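Local coordinates for protein rhamnosidase B (Bacillus sp., PDB 2OKX) that probably cleaves terminal alpha-L-rhamnose from rhamnosides by hydrolysis, at residues T611-D616 against S623-N628. Residues are numbered along the deposited sequence; the frame is centred on the assembly and turned at random.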
loop_
_atom_site.group_PDB
_atom_site.type_symbol
_atom_site.label_atom_id
_atom_site.label_comp_id
_atom_site.label_asym_id
_atom_site.label_seq_id
_atom_site.Cartn_x
_atom_site.Cartn_y
_atom_site.Cartn_z
ATOM N N THR A 611 -17.451 8.990 -10.230
ATOM C CA THR A 611 -17.055 9.838 -11.347
ATOM C C THR A 611 -16.758 9.018 -12.599
ATOM O O THR A 611 -16.065 7.999 -12.540
ATOM C CB THR A 611 -15.801 10.672 -11.010
ATOM O OG1 THR A 611 -15.238 11.192 -12.221
ATOM C CG2 THR A 611 -14.758 9.818 -10.298
ATOM N N PRO A 612 -17.282 9.459 -13.754
ATOM C CA PRO A 612 -17.081 8.776 -15.035
ATOM C C PRO A 612 -15.616 8.764 -15.463
ATOM O O PRO A 612 -15.239 8.046 -16.389
ATOM C CB PRO A 612 -17.963 9.578 -15.991
ATOM C CG PRO A 612 -17.882 10.961 -15.424
ATOM C CD PRO A 612 -18.059 10.698 -13.941
ATOM N N LEU A 613 -14.798 9.570 -14.790
ATOM C CA LEU A 613 -13.372 9.646 -15.096
ATOM C C LEU A 613 -12.613 8.516 -14.392
ATOM O O LEU A 613 -11.449 8.252 -14.702
ATOM C CB LEU A 613 -12.811 11.007 -14.671
ATOM C CG LEU A 613 -13.472 12.237 -15.311
ATOM C CD1 LEU A 613 -12.776 13.499 -14.823
ATOM C CD2 LEU A 613 -13.399 12.139 -16.835
ATOM N N TYR A 614 -13.292 7.871 -13.445
ATOM C CA TYR A 614 -12.766 6.740 -12.675
ATOM C C TYR A 614 -11.672 7.077 -11.664
ATOM O O TYR A 614 -10.756 7.848 -11.952
ATOM C CB TYR A 614 -12.284 5.637 -13.630
ATOM C CG TYR A 614 -13.385 5.045 -14.500
ATOM C CD1 TYR A 614 -13.082 4.173 -15.546
ATOM C CD2 TYR A 614 -14.728 5.363 -14.280
ATOM C CE1 TYR A 614 -14.090 3.634 -16.354
ATOM C CE2 TYR A 614 -15.741 4.834 -15.079
ATOM C CZ TYR A 614 -15.417 3.971 -16.113
ATOM O OH TYR A 614 -16.422 3.452 -16.903
ATOM N N LEU A 615 -11.780 6.480 -10.477
ATOM C CA LEU A 615 -10.822 6.698 -9.391
ATOM C C LEU A 615 -9.440 6.129 -9.684
ATOM O O LEU A 615 -9.314 5.105 -10.355
ATOM C CB LEU A 615 -11.360 6.102 -8.086
ATOM C CG LEU A 615 -12.129 7.061 -7.168
ATOM C CD1 LEU A 615 -13.169 7.826 -7.968
ATOM C CD2 LEU A 615 -12.778 6.282 -6.033
ATOM N N ASP A 616 -8.410 6.799 -9.170
ATOM C CA ASP A 616 -7.028 6.382 -9.384
ATOM C C ASP A 616 -6.588 5.206 -8.505
ATOM O O ASP A 616 -5.521 4.631 -8.718
ATOM C CB ASP A 616 -6.086 7.588 -9.228
ATOM C CG ASP A 616 -6.390 8.427 -7.996
ATOM O OD1 ASP A 616 -6.095 9.642 -8.027
ATOM O OD2 ASP A 616 -6.907 7.878 -7.000
ATOM N N SER A 623 -12.144 9.810 -3.111
ATOM C CA SER A 623 -12.608 10.145 -4.449
ATOM C C SER A 623 -11.529 11.004 -5.084
ATOM O O SER A 623 -11.514 12.227 -4.929
ATOM C CB SER A 623 -13.932 10.913 -4.374
ATOM O OG SER A 623 -14.472 11.129 -5.667
ATOM N N SER A 624 -10.617 10.344 -5.791
ATOM C CA SER A 624 -9.499 11.013 -6.437
ATOM C C SER A 624 -9.341 10.509 -7.862
ATOM O O SER A 624 -9.538 9.324 -8.137
ATOM C CB SER A 624 -8.216 10.745 -5.649
ATOM O OG SER A 624 -7.085 11.282 -6.306
ATOM N N VAL A 625 -8.985 11.416 -8.764
ATOM C CA VAL A 625 -8.805 11.069 -10.165
ATOM C C VAL A 625 -7.486 11.563 -10.735
ATOM O O VAL A 625 -7.068 12.694 -10.481
ATOM C CB VAL A 625 -9.936 11.664 -11.055
ATOM C CG1 VAL A 625 -9.591 11.471 -12.533
ATOM C CG2 VAL A 625 -11.261 11.001 -10.739
ATOM N N ILE A 626 -6.834 10.694 -11.498
ATOM C CA ILE A 626 -5.599 11.031 -12.186
ATOM C C ILE A 626 -5.855 10.550 -13.612
ATOM O O ILE A 626 -5.915 9.345 -13.871
ATOM C CB ILE A 626 -4.377 10.295 -11.609
ATOM C CG1 ILE A 626 -4.132 10.739 -10.163
ATOM C CG2 ILE A 626 -3.147 10.604 -12.459
ATOM C CD1 ILE A 626 -2.924 10.078 -9.511
ATOM N N PRO A 627 -6.047 11.487 -14.554
ATOM C CA PRO A 627 -6.306 11.126 -15.952
ATOM C C PRO A 627 -5.414 10.002 -16.487
ATOM O O PRO A 627 -5.911 9.003 -16.997
ATOM C CB PRO A 627 -6.098 12.444 -16.690
ATOM C CG PRO A 627 -6.602 13.452 -15.683
ATOM C CD PRO A 627 -5.988 12.952 -14.389
ATOM N N ASN A 628 -4.101 10.167 -16.369
ATOM C CA ASN A 628 -3.170 9.154 -16.860
ATOM C C ASN A 628 -3.408 7.768 -16.256
ATOM O O ASN A 628 -3.237 6.758 -16.938
ATOM C CB ASN A 628 -1.727 9.600 -16.608
ATOM C CG ASN A 628 -1.276 10.689 -17.569
ATOM O OD1 ASN A 628 -0.324 11.429 -17.294
ATOM N ND2 ASN A 628 -1.950 10.781 -18.713
HETATM O O HOH W 1 -8.041 8.122 -12.028
#
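In the (alpha/alpha)6-barrel domain of this family 78 enzyme, the loop between helices 595-603 and 627-644 doubles back, setting D616 against S624 just ahead of the second helix. The backbone joins them first: D616 N donates to S624 O over 3.0 Å, while L615 CA brings a C-H to the same oxygen. With chi1 at 46°, CG of D616 sits between its own N and carbonyl carbon, which turns the carboxylate of this short side chain back against S624. There OD1 lies 2.6 Å from S624 OG, a hydroxyl hydrogen-bonded with D350 OD1, and which acid its proton serves is left open; serine is small enough to fit between two acids. D616 OD1 also touches I626 CG1 (3.1 Å). Were D616 an alanine, S624 OG would probably lose the carboxylate oxygen beside it, and a gap would open at I626 CG1. Branched V625 fills the adjoining apolar corner: CG2 lies 3.7 Å from T611 CG2, and CG1 meets L613 CB at 3.9 Å. T611 suits its place twice over, since its OG1 accepts a hydrogen bond from L613 N in an ST turn. Beside V625 a water bridges the segments, donating to Y614 O (2.7 Å) and accepting from I626 N (2.9 Å).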